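Long-range contacts in ribonuclease VapC2 (Rickettsia felis, PDB 3ZVK), which cleaves single-stranded RNA as the magnesium-dependent toxin of a type II toxin-antitoxin pair, inhibiting growth when expressed in bacteria or yeast: residues 37-42 with 71-76; 116-121 with 129-134; 79-84 with 102-107. The protein carries 1 engineered substitution. All blocks are in the same frame, centred on the assembly; numbering follows the deposited sequence.

Contact 1 of 3, residues 37-42 with 71-76; sequences SSIVLA and IDFSAK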
loop_
_atom_site.group_PDB
_atom_site.type_symbol
_atom_site.label_atom_id
_atom_site.label_comp_id
_atom_site.label_asym_id
_atom_site.label_seq_id
_atom_site.Cartn_x
_atom_site.Cartn_y
_atom_site.Cartn_z
ATOM N N SER A 37 -9.961 -21.459 -11.399
ATOM C CA SER A 37 -8.878 -21.175 -10.479
ATOM C C SER A 37 -7.796 -20.483 -11.300
ATOM O O SER A 37 -7.652 -20.771 -12.482
ATOM C CB SER A 37 -8.310 -22.496 -9.954
ATOM O OG SER A 37 -7.263 -22.252 -9.032
ATOM N N SER A 38 -7.015 -19.598 -10.679
ATOM C CA SER A 38 -5.861 -18.998 -11.340
ATOM C C SER A 38 -4.875 -20.136 -11.754
ATOM O O SER A 38 -4.155 -19.951 -12.739
ATOM C CB SER A 38 -5.186 -17.964 -10.442
ATOM O OG SER A 38 -4.833 -18.470 -9.163
ATOM N N ILE A 39 -4.913 -21.336 -11.050
ATOM C CA ILE A 39 -4.109 -22.555 -11.346
ATOM C C ILE A 39 -4.492 -23.159 -12.722
ATOM O O ILE A 39 -3.622 -23.550 -13.488
ATOM C CB ILE A 39 -4.121 -23.624 -10.191
ATOM C CG1 ILE A 39 -3.842 -23.018 -8.781
ATOM C CG2 ILE A 39 -3.177 -24.796 -10.505
ATOM C CD1 ILE A 39 -2.486 -22.233 -8.616
ATOM N N VAL A 40 -5.776 -23.172 -13.038
ATOM C CA VAL A 40 -6.303 -23.589 -14.346
ATOM C C VAL A 40 -5.785 -22.622 -15.397
ATOM O O VAL A 40 -5.256 -23.069 -16.409
ATOM C CB VAL A 40 -7.857 -23.695 -14.400
ATOM C CG1 VAL A 40 -8.350 -23.875 -15.837
ATOM C CG2 VAL A 40 -8.354 -24.823 -13.504
ATOM N N LEU A 41 -5.882 -21.309 -15.123
ATOM C CA LEU A 41 -5.412 -20.251 -16.029
ATOM C C LEU A 41 -3.922 -20.347 -16.315
ATOM O O LEU A 41 -3.508 -20.143 -17.461
ATOM C CB LEU A 41 -5.835 -18.853 -15.559
ATOM C CG LEU A 41 -5.547 -17.714 -16.527
ATOM C CD1 LEU A 41 -6.222 -17.924 -17.924
ATOM C CD2 LEU A 41 -5.748 -16.361 -15.877
ATOM N N ALA A 42 -3.126 -20.753 -15.303
ATOM C CA ALA A 42 -1.686 -20.980 -15.454
ATOM C C ALA A 42 -1.480 -22.069 -16.508
ATOM O O ALA A 42 -0.676 -21.892 -17.422
ATOM C CB ALA A 42 -1.081 -21.402 -14.132
ATOM N N ILE A 71 -10.557 -16.908 -10.126
ATOM C CA ILE A 71 -10.385 -16.857 -8.675
ATOM C C ILE A 71 -8.939 -17.144 -8.327
ATOM O O ILE A 71 -8.410 -18.175 -8.724
ATOM C CB ILE A 71 -11.384 -17.781 -7.906
ATOM C CG1 ILE A 71 -12.863 -17.487 -8.301
ATOM C CG2 ILE A 71 -11.178 -17.673 -6.370
ATOM C CD1 ILE A 71 -13.898 -18.425 -7.689
ATOM N N ASP A 72 -8.304 -16.226 -7.591
ATOM C CA ASP A 72 -6.917 -16.349 -7.150
ATOM C C ASP A 72 -6.744 -17.481 -6.128
ATOM O O ASP A 72 -7.627 -17.688 -5.284
ATOM C CB ASP A 72 -6.424 -15.011 -6.564
ATOM C CG ASP A 72 -6.362 -13.867 -7.586
ATOM O OD1 ASP A 72 -6.408 -14.153 -8.835
ATOM O OD2 ASP A 72 -6.286 -12.678 -7.146
ATOM N N PHE A 73 -5.633 -18.243 -6.236
ATOM C CA PHE A 73 -5.368 -19.321 -5.281
ATOM C C PHE A 73 -4.891 -18.621 -4.001
ATOM O O PHE A 73 -3.811 -18.037 -3.962
ATOM C CB PHE A 73 -4.350 -20.326 -5.826
ATOM C CG PHE A 73 -4.123 -21.487 -4.897
ATOM C CD1 PHE A 73 -4.935 -22.607 -4.955
ATOM C CD2 PHE A 73 -3.100 -21.453 -3.940
ATOM C CE1 PHE A 73 -4.732 -23.690 -4.078
ATOM C CE2 PHE A 73 -2.901 -22.523 -3.058
ATOM C CZ PHE A 73 -3.727 -23.634 -3.123
ATOM N N SER A 74 -5.750 -18.611 -2.997
ATOM C CA SER A 74 -5.551 -17.894 -1.735
ATOM C C SER A 74 -5.074 -18.726 -0.568
ATOM O O SER A 74 -5.109 -19.930 -0.635
ATOM C CB SER A 74 -6.842 -17.175 -1.356
ATOM O OG SER A 74 -7.897 -18.127 -1.354
ATOM N N ALA A 75 -4.675 -18.075 0.517
ATOM C CA ALA A 75 -4.196 -18.697 1.744
ATOM C C ALA A 75 -5.209 -19.671 2.363
ATOM O O ALA A 75 -4.795 -20.672 2.939
ATOM C CB ALA A 75 -3.798 -17.631 2.749
ATOM N N LYS A 76 -6.524 -19.422 2.201
ATOM C CA LYS A 76 -7.555 -20.314 2.729
ATOM C C LYS A 76 -7.526 -21.707 2.096
ATOM O O LYS A 76 -7.873 -22.671 2.779
ATOM C CB LYS A 76 -8.960 -19.684 2.712
ATOM C CG LYS A 76 -9.572 -19.450 1.338
ATOM C CD LYS A 76 -11.088 -19.445 1.401
ATOM C CE LYS A 76 -11.684 -18.975 0.103
ATOM N NZ LYS A 76 -13.160 -18.891 0.172
#

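Contact 2 of 3, residues 116-121 with 129-134; sequences NNIKEF and LENWDK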
loop_
_atom_site.group_PDB
_atom_site.type_symbol
_atom_site.label_atom_id
_atom_site.label_comp_id
_atom_site.label_asym_id
_atom_site.label_seq_id
_atom_site.Cartn_x
_atom_site.Cartn_y
_atom_site.Cartn_z
ATOM N N ASN A 116 -14.229 -33.743 -17.148
ATOM C CA ASN A 116 -14.299 -34.353 -18.496
ATOM C C ASN A 116 -14.218 -35.907 -18.442
ATOM O O ASN A 116 -14.552 -36.575 -19.425
ATOM C CB ASN A 116 -13.007 -33.897 -19.271
ATOM C CG ASN A 116 -13.249 -33.172 -20.563
ATOM O OD1 ASN A 116 -14.151 -32.366 -20.695
ATOM N ND2 ASN A 116 -12.390 -33.362 -21.524
ATOM N N ASN A 117 -13.632 -36.453 -17.350
ATOM C CA ASN A 117 -13.347 -37.873 -17.144
ATOM C C ASN A 117 -13.123 -38.240 -15.667
ATOM O O ASN A 117 -12.912 -37.372 -14.813
ATOM C CB ASN A 117 -12.110 -38.311 -17.980
ATOM C CG ASN A 117 -10.922 -37.373 -17.918
ATOM O OD1 ASN A 117 -10.388 -37.062 -16.845
ATOM N ND2 ASN A 117 -10.483 -36.901 -19.078
ATOM N N ILE A 118 -13.126 -39.556 -15.395
ATOM C CA ILE A 118 -12.927 -40.146 -14.065
ATOM C C ILE A 118 -11.455 -40.123 -13.600
ATOM O O ILE A 118 -11.189 -40.171 -12.392
ATOM C CB ILE A 118 -13.583 -41.553 -13.955
ATOM C CG1 ILE A 118 -13.072 -42.523 -15.058
ATOM C CG2 ILE A 118 -15.108 -41.428 -13.975
ATOM C CD1 ILE A 118 -13.041 -44.033 -14.654
ATOM N N LYS A 119 -10.512 -40.032 -14.551
ATOM C CA LYS A 119 -9.087 -40.009 -14.221
ATOM C C LYS A 119 -8.616 -38.677 -13.612
ATOM O O LYS A 119 -7.885 -38.714 -12.625
ATOM C CB LYS A 119 -8.208 -40.446 -15.409
ATOM N N GLU A 120 -9.038 -37.516 -14.173
ATOM C CA GLU A 120 -8.632 -36.172 -13.710
ATOM C C GLU A 120 -8.660 -35.994 -12.173
ATOM O O GLU A 120 -7.627 -35.647 -11.593
ATOM C CB GLU A 120 -9.423 -35.066 -14.437
ATOM C CG GLU A 120 -8.755 -33.693 -14.422
ATOM C CD GLU A 120 -9.554 -32.546 -15.029
ATOM O OE1 GLU A 120 -10.763 -32.733 -15.302
ATOM O OE2 GLU A 120 -8.977 -31.447 -15.205
ATOM N N PHE A 121 -9.822 -36.264 -11.530
ATOM C CA PHE A 121 -10.014 -36.180 -10.074
ATOM C C PHE A 121 -10.661 -37.470 -9.654
ATOM O O PHE A 121 -11.852 -37.690 -9.911
ATOM C CB PHE A 121 -10.849 -34.949 -9.668
ATOM C CG PHE A 121 -10.324 -33.666 -10.237
ATOM C CD1 PHE A 121 -9.234 -33.030 -9.662
ATOM C CD2 PHE A 121 -10.892 -33.111 -11.373
ATOM C CE1 PHE A 121 -8.733 -31.839 -10.198
ATOM C CE2 PHE A 121 -10.403 -31.914 -11.902
ATOM C CZ PHE A 121 -9.311 -31.294 -11.322
ATOM N N LEU A 129 -18.126 -33.073 -7.316
ATOM C CA LEU A 129 -17.772 -33.207 -8.732
ATOM C C LEU A 129 -18.995 -33.314 -9.612
ATOM O O LEU A 129 -20.051 -33.775 -9.167
ATOM C CB LEU A 129 -16.904 -34.462 -8.948
ATOM C CG LEU A 129 -15.621 -34.367 -9.821
ATOM C CD1 LEU A 129 -14.524 -33.501 -9.184
ATOM C CD2 LEU A 129 -15.053 -35.751 -10.059
ATOM N N GLU A 130 -18.831 -32.901 -10.873
ATOM C CA GLU A 130 -19.850 -32.967 -11.907
ATOM C C GLU A 130 -19.094 -33.235 -13.200
ATOM O O GLU A 130 -18.162 -32.519 -13.543
ATOM C CB GLU A 130 -20.708 -31.689 -11.981
ATOM C CG GLU A 130 -21.971 -31.877 -12.792
ATOM C CD GLU A 130 -22.950 -30.724 -12.734
ATOM O OE1 GLU A 130 -23.707 -30.600 -11.741
ATOM O OE2 GLU A 130 -23.042 -30.016 -13.756
ATOM N N ASN A 131 -19.434 -34.333 -13.854
ATOM C CA ASN A 131 -18.808 -34.790 -15.083
ATOM C C ASN A 131 -19.652 -34.418 -16.295
ATOM O O ASN A 131 -20.837 -34.793 -16.362
ATOM C CB ASN A 131 -18.599 -36.319 -15.022
ATOM C CG ASN A 131 -17.641 -36.877 -16.050
ATOM O OD1 ASN A 131 -17.856 -36.788 -17.269
ATOM N ND2 ASN A 131 -16.606 -37.553 -15.571
ATOM N N TRP A 132 -19.041 -33.691 -17.257
ATOM C CA TRP A 132 -19.694 -33.358 -18.509
ATOM C C TRP A 132 -19.060 -34.256 -19.554
ATOM O O TRP A 132 -17.887 -34.121 -19.851
ATOM C CB TRP A 132 -19.589 -31.869 -18.852
ATOM C CG TRP A 132 -20.271 -30.910 -17.911
ATOM C CD1 TRP A 132 -21.042 -31.218 -16.831
ATOM C CD2 TRP A 132 -20.191 -29.478 -17.950
ATOM N NE1 TRP A 132 -21.451 -30.071 -16.195
ATOM C CE2 TRP A 132 -20.952 -28.986 -16.867
ATOM C CE3 TRP A 132 -19.503 -28.562 -18.767
ATOM C CZ2 TRP A 132 -21.064 -27.623 -16.593
ATOM C CZ3 TRP A 132 -19.661 -27.204 -18.529
ATOM C CH2 TRP A 132 -20.404 -26.748 -17.432
ATOM N N ASP A 133 -19.794 -35.244 -20.037
ATOM C CA ASP A 133 -19.255 -36.190 -21.008
ATOM C C ASP A 133 -18.911 -35.500 -22.325
ATOM O O ASP A 133 -19.642 -34.619 -22.765
ATOM C CB ASP A 133 -20.233 -37.362 -21.215
ATOM C CG ASP A 133 -20.548 -38.163 -19.955
ATOM O OD1 ASP A 133 -20.901 -37.544 -18.922
ATOM O OD2 ASP A 133 -20.485 -39.410 -20.014
ATOM N N LYS A 134 -17.765 -35.871 -22.920
ATOM C CA LYS A 134 -17.278 -35.326 -24.201
ATOM C C LYS A 134 -18.176 -35.804 -25.359
ATOM O O LYS A 134 -18.282 -35.129 -26.384
ATOM C CB LYS A 134 -15.817 -35.742 -24.463
ATOM C CG LYS A 134 -14.826 -35.383 -23.348
ATOM C CD LYS A 134 -13.387 -35.700 -23.752
ATOM C CE LYS A 134 -12.621 -36.375 -22.648
ATOM N NZ LYS A 134 -12.401 -37.812 -22.930
#

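Contact 3 of 3, residues 79-84 with 102-107; sequences FYYGEL and IASHAI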
loop_
_atom_site.group_PDB
_atom_site.type_symbol
_atom_site.label_atom_id
_atom_site.label_comp_id
_atom_site.label_asym_id
_atom_site.label_seq_id
_atom_site.Cartn_x
_atom_site.Cartn_y
_atom_site.Cartn_z
ATOM N N PHE A 79 -4.634 -24.946 3.629
ATOM C CA PHE A 79 -4.920 -25.960 4.653
ATOM C C PHE A 79 -5.535 -27.222 4.035
ATOM O O PHE A 79 -5.133 -28.338 4.387
ATOM C CB PHE A 79 -5.804 -25.409 5.791
ATOM C CG PHE A 79 -6.319 -26.489 6.720
ATOM C CD1 PHE A 79 -5.501 -27.037 7.699
ATOM C CD2 PHE A 79 -7.608 -26.990 6.582
ATOM C CE1 PHE A 79 -5.965 -28.068 8.526
ATOM C CE2 PHE A 79 -8.074 -28.012 7.412
ATOM C CZ PHE A 79 -7.251 -28.538 8.385
ATOM N N TYR A 80 -6.480 -27.034 3.098
ATOM C CA TYR A 80 -7.174 -28.107 2.385
ATOM C C TYR A 80 -6.235 -28.890 1.508
ATOM O O TYR A 80 -6.308 -30.117 1.509
ATOM C CB TYR A 80 -8.382 -27.573 1.611
ATOM C CG TYR A 80 -9.378 -26.885 2.518
ATOM C CD1 TYR A 80 -10.241 -27.621 3.324
ATOM C CD2 TYR A 80 -9.390 -25.499 2.646
ATOM C CE1 TYR A 80 -11.141 -26.992 4.185
ATOM C CE2 TYR A 80 -10.278 -24.859 3.515
ATOM C CZ TYR A 80 -11.150 -25.612 4.282
ATOM O OH TYR A 80 -12.043 -24.997 5.114
ATOM N N TYR A 81 -5.311 -28.198 0.814
ATOM C CA TYR A 81 -4.259 -28.815 -0.011
ATOM C C TYR A 81 -3.380 -29.765 0.825
ATOM O O TYR A 81 -3.121 -30.888 0.393
ATOM C CB TYR A 81 -3.370 -27.724 -0.669
ATOM C CG TYR A 81 -2.158 -28.281 -1.380
ATOM C CD1 TYR A 81 -2.235 -28.699 -2.700
ATOM C CD2 TYR A 81 -0.932 -28.392 -0.732
ATOM C CE1 TYR A 81 -1.119 -29.192 -3.368
ATOM C CE2 TYR A 81 0.186 -28.913 -1.381
ATOM C CZ TYR A 81 0.091 -29.293 -2.705
ATOM O OH TYR A 81 1.185 -29.793 -3.361
ATOM N N GLY A 82 -2.896 -29.277 1.974
ATOM C CA GLY A 82 -2.041 -30.031 2.879
ATOM C C GLY A 82 -2.690 -31.303 3.365
ATOM O O GLY A 82 -2.052 -32.358 3.361
ATOM N N GLU A 83 -3.978 -31.209 3.749
ATOM C CA GLU A 83 -4.774 -32.337 4.242
ATOM C C GLU A 83 -5.074 -33.359 3.139
ATOM O O GLU A 83 -4.932 -34.557 3.370
ATOM C CB GLU A 83 -6.072 -31.836 4.906
ATOM C CG GLU A 83 -5.853 -31.128 6.230
ATOM C CD GLU A 83 -5.471 -32.026 7.393
ATOM O OE1 GLU A 83 -6.377 -32.677 7.962
ATOM O OE2 GLU A 83 -4.272 -32.062 7.751
ATOM N N LEU A 84 -5.473 -32.884 1.955
ATOM C CA LEU A 84 -5.795 -33.700 0.789
ATOM C C LEU A 84 -4.566 -34.465 0.255
ATOM O O LEU A 84 -4.649 -35.676 0.034
ATOM C CB LEU A 84 -6.453 -32.825 -0.309
ATOM C CG LEU A 84 -6.842 -33.500 -1.632
ATOM C CD1 LEU A 84 -7.814 -34.652 -1.408
ATOM C CD2 LEU A 84 -7.437 -32.497 -2.604
ATOM N N ILE A 102 -5.900 -27.431 -7.819
ATOM C CA ILE A 102 -7.195 -27.155 -8.427
ATOM C C ILE A 102 -8.316 -27.711 -7.556
ATOM O O ILE A 102 -9.263 -26.974 -7.291
ATOM C CB ILE A 102 -7.232 -27.657 -9.912
ATOM C CG1 ILE A 102 -6.359 -26.735 -10.796
ATOM C CG2 ILE A 102 -8.671 -27.710 -10.468
ATOM C CD1 ILE A 102 -5.613 -27.450 -11.958
ATOM N N ALA A 103 -8.196 -28.984 -7.100
ATOM C CA ALA A 103 -9.168 -29.696 -6.255
ATOM C C ALA A 103 -9.287 -29.035 -4.889
ATOM O O ALA A 103 -10.407 -28.798 -4.427
ATOM C CB ALA A 103 -8.776 -31.168 -6.114
ATOM N N SER A 104 -8.134 -28.676 -4.283
ATOM C CA SER A 104 -8.011 -27.978 -2.986
ATOM C C SER A 104 -8.789 -26.674 -3.011
ATOM O O SER A 104 -9.429 -26.318 -2.030
ATOM C CB SER A 104 -6.549 -27.632 -2.705
ATOM O OG SER A 104 -5.795 -28.824 -2.589
ATOM N N HIS A 105 -8.671 -25.948 -4.137
ATOM C CA HIS A 105 -9.289 -24.657 -4.414
ATOM C C HIS A 105 -10.807 -24.787 -4.453
ATOM O O HIS A 105 -11.471 -23.990 -3.800
ATOM C CB HIS A 105 -8.724 -24.027 -5.704
ATOM C CG HIS A 105 -8.906 -22.543 -5.773
ATOM N ND1 HIS A 105 -8.370 -21.806 -6.800
ATOM C CD2 HIS A 105 -9.576 -21.708 -4.948
ATOM C CE1 HIS A 105 -8.706 -20.553 -6.564
ATOM N NE2 HIS A 105 -9.415 -20.444 -5.452
ATOM N N ALA A 106 -11.357 -25.808 -5.164
ATOM C CA ALA A 106 -12.803 -26.058 -5.199
ATOM C C ALA A 106 -13.301 -26.404 -3.783
ATOM O O ALA A 106 -14.322 -25.866 -3.360
ATOM C CB ALA A 106 -13.135 -27.180 -6.177
ATOM N N ILE A 107 -12.549 -27.237 -3.030
ATOM C CA ILE A 107 -12.898 -27.612 -1.662
ATOM C C ILE A 107 -12.962 -26.358 -0.785
ATOM O O ILE A 107 -13.957 -26.151 -0.091
ATOM C CB ILE A 107 -11.963 -28.732 -1.084
ATOM C CG1 ILE A 107 -12.144 -30.067 -1.800
ATOM C CG2 ILE A 107 -12.204 -28.943 0.422
ATOM C CD1 ILE A 107 -10.975 -31.066 -1.683
#

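Contact 1 of 3, residues 37-42 with 71-76
Ser38 and Ile39, at the start of helix 38-50, meet the end of strand 69-71 and the chain beyond it; Ile71 O, on the strand's last residue, receives Ser38 N at 2.8 Å. This bond is bent, with 140° at the hydrogen, and the donor is tilted from the carbonyl plane. The CA of Ser37 also approaches the oxygen, as a C-H...O contact. Ser38 holds OG between its own N and C (chi1 54°), which sets the hydroxyl 3.0 Å from Phe73 N; its firm partner is Phe73 O of the second subunit, and the same bond is returned the other way across the interface. Phe73 CB already points at the helix, and chi1 of -177° carries the ring alongside Ile39. There Ile39 CD1 lies 3.9 Å from Phe73 CB, while Ile39 CG1 meets the ring obliquely, 4.0 Å from Phe73 CD1. Ser37 adds polar contacts: its OG caps the helix by accepting Ile39 N at 3.2 Å, and bonds His105 too, whose ring meets that of Phe73 edge-to-face. Strands 33-37 and 69-71, parallel neighbours bridged at Ser37 and Ile71 and joined through helices, form a beta-alpha-beta connection of the PIN-domain sheet.

Contact 2 of 3, residues 116-121 with 129-134
Lys134, the last residue of the chain, brings the carbons of its side chain rather than its ammonium group against the amide of Asn116, and the two side chains cross at about a right angle. Asn116 ND2 is 3.2 Å from Lys134 CE and 3.4 Å from Lys134 CD, a close approach of a polar nitrogen to methylene groups. A bend at chi3 (-136°) places CE by the amide, and a further one at chi4 directs NZ; Lys134 also touches a crystal neighbour, so this pose may owe something to the lattice. The other end of the amide is engaged: Asn116 OD1 bonds Tyr21 OH on helix 19-29. Further along, Asn131 lays its amide beside the loop backbone, with ND2 3.6 Å from Asn117 C. Asn117 OD1 accepts Glu120 N at 3.0 Å in an Asx motif that fixes the turn. Leu129 CD1 packs 4.0 Å from Phe121 CB, and Leu129 CD2 rests near Phe121 O, while the phenylalanine ring turns to helix 97-109. Just past the strand, Trp132 NE1 turns back to Glu130 OE2 in a nearly straight bond of 2.9 Å, in the indole plane and to the carboxylate's anti lone pair. The loop joins strand 112-115 to edge strand 128-131, where Glu130 and Trp132 are backbone-bonded to Thr115, which also binds Glu120 OE1. Strand pairing thus ties the C-terminal end to the loop's root, and between the two segments themselves van der Waals contact of carbon chains and amide flanks does the holding.

Contact 3 of 3, residues 79-84 with 102-107
Tyr81 turns its ring edge to Ser104 OG, which lies near the ring plane, 3.6 Å from Tyr81 CD1. At the next ring Ile107 CG2 lies 3.7 Å from Tyr80 CD1, oblique to the ring, and Phe79 CD2 is centred over one face of Tyr80. Phe79 in turn carries Glu83 CG over a face, offset toward the rim, so Tyr80, Phe79 and Glu83 are layered one on another along helix 75-90. The serine hydroxyl is wedged against Tyr81, with Ser104 OG 3.0 Å from Tyr81 CA and 3.3 Å from Tyr81 CB. It is not left without a partner: Ser104 OG bonds Leu100 O one turn back in its own helix. One turn beyond Tyr80 in helix 75-90, Leu84 extends away from its backbone N (chi1 179°), and Leu84 CD2 reaches both Ile107 CD1 at 3.9 Å and Ala103 CB at 4.0 Å. The small side chain of Ser104 probably helps the axes of the two short segments come within 8.5 Å, running at 124° to each other. Helix 97-109 is thus lined on one side by helix 75-90, while its Ile102 and Ala106 face strand 112-115 and Ile102 also meets helix 38-50; Tyr81 and Gly82 reach the second subunit, which packs on helix 75-90.

From the N terminus the three contacts follow in series, neither nesting nor crossing. Contact 1 closes a long excursion of two helices, 38-50 and 54-65, between neighbouring strands 33-37 and 69-71. Contact 3 closes the turn between helices 75-90 and 97-109, and contact 2 the short loop from strand 112-115 to strand 128-131, at the opposite edge of the sheet. Helix 97-109 joins them: His105 reaches Ser37 of contact 1, while Ile102 and Ala103 pack on Phe121 of contact 2. Contacts 1 and 3 also meet the second subunit. Phe121 lies near the engineered Gly6, whose position is predicted to bind magnesium.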